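Local coordinates for protein transcription factor cep-1 (Caenorhabditis elegans, PDB 1T4W) that activates transcription by binding the same DNA consensus as p53 through this zinc-containing domain, promoting germline apoptosis after DNA damage, at residues D148-D160 / I167-A179. Sequence-based numbering, arbitrary orientation.
Sequences DRRKTMCLAVFLD and ILHAYIKQVRIVA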
loop_
_atom_site.group_PDB
_atom_site.type_symbol
_atom_site.label_atom_id
_atom_site.label_comp_id
_atom_site.label_asym_id
_atom_site.label_seq_id
_atom_site.Cartn_x
_atom_site.Cartn_y
_atom_site.Cartn_z
ATOM N N ASP A 148 -15.176 1.124 11.055
ATOM C CA ASP A 148 -13.947 1.262 10.272
ATOM C C ASP A 148 -13.302 -0.106 10.072
ATOM O O ASP A 148 -12.675 -0.371 9.043
ATOM C CB ASP A 148 -12.948 2.181 10.978
ATOM C CG ASP A 148 -13.154 3.646 10.639
ATOM O OD1 ASP A 148 -12.394 4.481 11.176
ATOM O OD2 ASP A 148 -14.063 3.965 9.836
ATOM N N ARG A 149 -13.461 -0.970 11.070
ATOM C CA ARG A 149 -12.895 -2.313 11.033
ATOM C C ARG A 149 -13.516 -3.108 9.879
ATOM O O ARG A 149 -12.887 -4.009 9.324
ATOM C CB ARG A 149 -13.160 -3.025 12.367
ATOM C CG ARG A 149 -12.153 -4.115 12.725
ATOM C CD ARG A 149 -12.673 -5.020 13.845
ATOM N NE ARG A 149 -13.251 -4.266 14.957
ATOM C CZ ARG A 149 -12.573 -3.430 15.735
ATOM N NH1 ARG A 149 -11.278 -3.234 15.532
ATOM N NH2 ARG A 149 -13.196 -2.785 16.714
ATOM N N ARG A 150 -14.752 -2.756 9.526
ATOM C CA ARG A 150 -15.482 -3.417 8.449
ATOM C C ARG A 150 -15.093 -2.900 7.067
ATOM O O ARG A 150 -15.350 -3.543 6.050
ATOM C CB ARG A 150 -16.986 -3.254 8.673
ATOM C CG ARG A 150 -17.475 -4.007 9.901
ATOM C CD ARG A 150 -18.971 -3.851 10.123
ATOM N NE ARG A 150 -19.451 -4.716 11.201
ATOM C CZ ARG A 150 -19.453 -6.047 11.151
ATOM N NH1 ARG A 150 -19.003 -6.677 10.073
ATOM N NH2 ARG A 150 -19.909 -6.749 12.180
ATOM N N LYS A 151 -14.482 -1.725 7.022
ATOM C CA LYS A 151 -14.039 -1.186 5.750
ATOM C C LYS A 151 -12.777 -1.952 5.347
ATOM O O LYS A 151 -12.163 -2.635 6.161
ATOM C CB LYS A 151 -13.757 0.309 5.886
ATOM C CG LYS A 151 -14.995 1.101 6.293
ATOM C CD LYS A 151 -14.726 2.587 6.390
ATOM C CE LYS A 151 -15.964 3.333 6.859
ATOM N NZ LYS A 151 -15.683 4.781 7.093
ATOM N N THR A 152 -12.406 -1.862 4.083
ATOM C CA THR A 152 -11.224 -2.546 3.598
ATOM C C THR A 152 -10.083 -1.532 3.465
ATOM O O THR A 152 -10.281 -0.439 2.923
ATOM C CB THR A 152 -11.523 -3.174 2.238
ATOM O OG1 THR A 152 -12.668 -4.018 2.368
ATOM C CG2 THR A 152 -10.338 -4.000 1.732
ATOM N N MET A 153 -8.907 -1.870 3.987
ATOM C CA MET A 153 -7.750 -0.969 3.869
ATOM C C MET A 153 -7.057 -1.341 2.566
ATOM O O MET A 153 -6.969 -2.520 2.233
ATOM C CB MET A 153 -6.805 -1.141 5.042
ATOM C CG MET A 153 -7.447 -0.811 6.360
ATOM S SD MET A 153 -6.244 -0.915 7.681
ATOM C CE MET A 153 -7.247 -0.458 9.079
ATOM N N CYS A 154 -6.545 -0.334 1.862
ATOM C CA CYS A 154 -5.936 -0.504 0.546
ATOM C C CYS A 154 -4.630 0.285 0.349
ATOM O O CYS A 154 -4.577 1.486 0.647
ATOM C CB CYS A 154 -6.958 -0.051 -0.503
ATOM S SG CYS A 154 -6.385 -0.145 -2.209
ATOM N N LEU A 155 -3.577 -0.388 -0.116
ATOM C CA LEU A 155 -2.284 0.276 -0.361
ATOM C C LEU A 155 -2.263 0.568 -1.858
ATOM O O LEU A 155 -2.240 -0.368 -2.682
ATOM C CB LEU A 155 -1.103 -0.651 -0.011
ATOM C CG LEU A 155 0.289 -0.036 -0.276
ATOM C CD1 LEU A 155 0.433 1.222 0.580
ATOM C CD2 LEU A 155 1.409 -1.034 0.058
ATOM N N ALA A 156 -2.279 1.852 -2.206
ATOM C CA ALA A 156 -2.308 2.277 -3.611
ATOM C C ALA A 156 -1.124 3.155 -3.993
ATOM O O ALA A 156 -0.677 3.984 -3.190
ATOM C CB ALA A 156 -3.628 3.053 -3.899
ATOM N N VAL A 157 -0.638 2.963 -5.226
ATOM C CA VAL A 157 0.472 3.738 -5.769
ATOM C C VAL A 157 0.082 4.337 -7.123
ATOM O O VAL A 157 -0.664 3.738 -7.898
ATOM C CB VAL A 157 1.762 2.884 -5.939
ATOM C CG1 VAL A 157 2.350 2.559 -4.552
ATOM C CG2 VAL A 157 1.454 1.629 -6.710
ATOM N N PHE A 158 0.621 5.518 -7.394
ATOM C CA PHE A 158 0.323 6.269 -8.612
ATOM C C PHE A 158 1.619 6.754 -9.218
ATOM O O PHE A 158 2.508 7.249 -8.500
ATOM C CB PHE A 158 -0.542 7.493 -8.267
ATOM C CG PHE A 158 -1.832 7.144 -7.580
ATOM C CD1 PHE A 158 -2.975 6.846 -8.320
ATOM C CD2 PHE A 158 -1.887 7.033 -6.195
ATOM C CE1 PHE A 158 -4.169 6.424 -7.679
ATOM C CE2 PHE A 158 -3.062 6.620 -5.544
ATOM C CZ PHE A 158 -4.205 6.310 -6.288
ATOM N N LEU A 159 1.741 6.587 -10.530
ATOM C CA LEU A 159 2.918 7.079 -11.216
ATOM C C LEU A 159 2.459 8.370 -11.887
ATOM O O LEU A 159 1.514 8.344 -12.678
ATOM C CB LEU A 159 3.401 6.072 -12.268
ATOM C CG LEU A 159 4.792 6.387 -12.845
ATOM C CD1 LEU A 159 5.850 6.272 -11.754
ATOM C CD2 LEU A 159 5.108 5.424 -13.975
ATOM N N ASP A 160 3.094 9.496 -11.543
ATOM C CA ASP A 160 2.735 10.792 -12.131
ATOM C C ASP A 160 3.802 11.308 -13.088
ATOM O O ASP A 160 4.999 11.075 -12.875
ATOM C CB ASP A 160 2.595 11.877 -11.076
ATOM C CG ASP A 160 1.385 11.703 -10.167
ATOM O OD1 ASP A 160 0.436 10.950 -10.479
ATOM O OD2 ASP A 160 1.410 12.351 -9.114
ATOM N N ILE A 167 -0.416 8.764 -14.572
ATOM C CA ILE A 167 -0.397 8.055 -15.851
ATOM C C ILE A 167 -0.602 6.542 -15.662
ATOM O O ILE A 167 -1.006 5.841 -16.598
ATOM C CB ILE A 167 0.895 8.347 -16.690
ATOM C CG1 ILE A 167 2.151 7.906 -15.956
ATOM C CG2 ILE A 167 0.991 9.847 -16.993
ATOM C CD1 ILE A 167 3.421 8.097 -16.808
ATOM N N LEU A 168 -0.354 6.051 -14.449
ATOM C CA LEU A 168 -0.565 4.630 -14.121
ATOM C C LEU A 168 -0.841 4.524 -12.639
ATOM O O LEU A 168 -0.469 5.413 -11.875
ATOM C CB LEU A 168 0.671 3.777 -14.426
ATOM C CG LEU A 168 1.019 3.373 -15.866
ATOM C CD1 LEU A 168 2.457 2.857 -15.912
ATOM C CD2 LEU A 168 0.060 2.308 -16.355
ATOM N N HIS A 169 -1.474 3.430 -12.236
ATOM C CA HIS A 169 -1.769 3.195 -10.820
ATOM C C HIS A 169 -1.813 1.710 -10.569
ATOM O O HIS A 169 -1.893 0.926 -11.513
ATOM C CB HIS A 169 -3.105 3.844 -10.382
ATOM C CG HIS A 169 -4.341 3.158 -10.889
ATOM N ND1 HIS A 169 -4.701 3.149 -12.216
ATOM C CD2 HIS A 169 -5.332 2.504 -10.229
ATOM C CE1 HIS A 169 -5.859 2.522 -12.357
ATOM N NE2 HIS A 169 -6.263 2.123 -11.164
ATOM N N ALA A 170 -1.733 1.323 -9.298
ATOM C CA ALA A 170 -1.790 -0.087 -8.915
ATOM C C ALA A 170 -2.077 -0.119 -7.429
ATOM O O ALA A 170 -1.841 0.859 -6.727
ATOM C CB ALA A 170 -0.452 -0.793 -9.200
ATOM N N TYR A 171 -2.594 -1.237 -6.941
ATOM C CA TYR A 171 -2.859 -1.332 -5.524
ATOM C C TYR A 171 -2.926 -2.763 -5.045
ATOM O O TYR A 171 -3.034 -3.698 -5.847
ATOM C CB TYR A 171 -4.177 -0.609 -5.168
ATOM C CG TYR A 171 -5.384 -1.074 -5.971
ATOM C CD1 TYR A 171 -6.029 -2.271 -5.658
ATOM C CD2 TYR A 171 -5.839 -0.346 -7.070
ATOM C CE1 TYR A 171 -7.082 -2.738 -6.410
ATOM C CE2 TYR A 171 -6.908 -0.805 -7.848
ATOM C CZ TYR A 171 -7.518 -2.008 -7.501
ATOM O OH TYR A 171 -8.550 -2.499 -8.237
ATOM N N ILE A 172 -2.795 -2.909 -3.726
ATOM C CA ILE A 172 -2.968 -4.181 -3.052
ATOM C C ILE A 172 -4.415 -4.011 -2.567
ATOM O O ILE A 172 -4.720 -3.170 -1.716
ATOM C CB ILE A 172 -2.036 -4.342 -1.880
ATOM C CG1 ILE A 172 -0.602 -4.492 -2.417
ATOM C CG2 ILE A 172 -2.448 -5.608 -1.058
ATOM C CD1 ILE A 172 0.459 -4.537 -1.356
ATOM N N LYS A 173 -5.295 -4.794 -3.166
ATOM C CA LYS A 173 -6.727 -4.728 -2.912
ATOM C C LYS A 173 -7.128 -4.768 -1.451
ATOM O O LYS A 173 -8.009 -4.025 -1.013
ATOM C CB LYS A 173 -7.401 -5.843 -3.724
ATOM C CG LYS A 173 -8.916 -5.775 -3.803
ATOM C CD LYS A 173 -9.512 -6.760 -2.858
ATOM C CE LYS A 173 -11.037 -6.869 -3.011
ATOM N NZ LYS A 173 -11.550 -7.901 -2.054
ATOM N N GLN A 174 -6.505 -5.642 -0.681
ATOM C CA GLN A 174 -6.818 -5.678 0.734
ATOM C C GLN A 174 -5.579 -5.907 1.570
ATOM O O GLN A 174 -4.814 -6.839 1.329
ATOM C CB GLN A 174 -7.856 -6.770 1.081
ATOM C CG GLN A 174 -7.995 -6.983 2.596
ATOM C CD GLN A 174 -8.897 -8.152 2.935
ATOM O OE1 GLN A 174 -10.084 -8.084 2.677
ATOM N NE2 GLN A 174 -8.333 -9.241 3.496
ATOM N N VAL A 175 -5.409 -5.038 2.558
ATOM C CA VAL A 175 -4.319 -5.129 3.495
ATOM C C VAL A 175 -4.937 -5.259 4.888
ATOM O O VAL A 175 -5.827 -4.477 5.279
ATOM C CB VAL A 175 -3.435 -3.862 3.453
ATOM C CG1 VAL A 175 -2.433 -3.895 4.596
ATOM C CG2 VAL A 175 -2.707 -3.771 2.118
ATOM N N ARG A 176 -4.500 -6.259 5.638
ATOM C CA ARG A 176 -5.006 -6.407 6.994
ATOM C C ARG A 176 -3.830 -6.423 7.952
ATOM O O ARG A 176 -2.850 -7.118 7.716
ATOM C CB ARG A 176 -5.840 -7.690 7.141
ATOM C CG ARG A 176 -7.215 -7.593 6.518
ATOM C CD ARG A 176 -8.079 -8.795 6.923
ATOM N NE ARG A 176 -8.411 -8.741 8.344
ATOM C CZ ARG A 176 -8.743 -9.793 9.076
ATOM N NH1 ARG A 176 -8.787 -10.999 8.528
ATOM N NH2 ARG A 176 -9.041 -9.636 10.355
ATOM N N ILE A 177 -3.923 -5.631 9.014
ATOM C CA ILE A 177 -2.868 -5.550 10.009
ATOM C C ILE A 177 -3.449 -6.266 11.228
ATOM O O ILE A 177 -4.300 -5.734 11.946
ATOM C CB ILE A 177 -2.512 -4.076 10.293
ATOM C CG1 ILE A 177 -2.054 -3.401 8.987
ATOM C CG2 ILE A 177 -1.365 -4.008 11.297
ATOM C CD1 ILE A 177 -2.723 -2.092 8.709
ATOM N N VAL A 178 -2.980 -7.489 11.429
ATOM C CA VAL A 178 -3.490 -8.383 12.459
ATOM C C VAL A 178 -2.394 -8.976 13.328
ATOM O O VAL A 178 -1.220 -8.768 13.076
ATOM C CB VAL A 178 -4.220 -9.542 11.779
ATOM C CG1 VAL A 178 -5.348 -9.017 10.925
ATOM C CG2 VAL A 178 -3.218 -10.317 10.889
ATOM N N ALA A 179 -2.795 -9.764 14.323
ATOM C CA ALA A 179 -1.859 -10.400 15.254
ATOM C C ALA A 179 -1.160 -11.650 14.687
ATOM O O ALA A 179 0.030 -11.884 14.921
ATOM C CB ALA A 179 -2.610 -10.768 16.543
HETATM O O HOH W 1 -11.644 -6.805 0.760
HETATM O O HOH W 2 -8.500 -4.426 5.281
#
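C154 chi1 (179°) swings SG away from the backbone N, and the Y171 ring is held between N and the carbonyl carbon (chi1 54°); the sulfur comes obliquely to the ring, SG 4.7 Å from the Y171 centroid, and rests on Y171 CB, as does the A156 methyl. Farther along that face F158 lays CD1 against H169 CB, 3.6 Å away. The other face is aliphatic: L155 and I172 run side by side, V157 CG2 meets A170 CB at 4.0 Å, and L159 lies alongside L168. I6 of strand 3-8 touches L155, V157 and A170, joining the two sheets of the p53-like sandwich.

In the antiparallel hairpin V157 N bonds almost straight to A170 O (2.9 Å, 175°), and A170 N returns to V157 O. Near the turn I167 and L168 both face L159, a classic beta bulge: L159 O accepts from I167 N (2.7 Å) and weakly from L168 N. At K173 strand 166-177 turns a corner. Beyond it V175 N still reaches M153 O, and one water bridges M153 N and V175 O; a second accepts from K173 NZ, which also bonds Y30 OH, and donates to Q174 OE1. Here the side chains of M153 and I177 cross at about a right angle, SD 3.9 Å from I177 CD1, the I177 side chain about 9 Å from the zinc ion.

Direct bonds thus belong to L155-I172 (L155 N to I172 O weak), V157-A170 and L159-L168, with water sharing the pairing past the corner; the A156 and F158 backbones bond R61 and R59 of strand 57-65, and the aliphatic face enters the sandwich core.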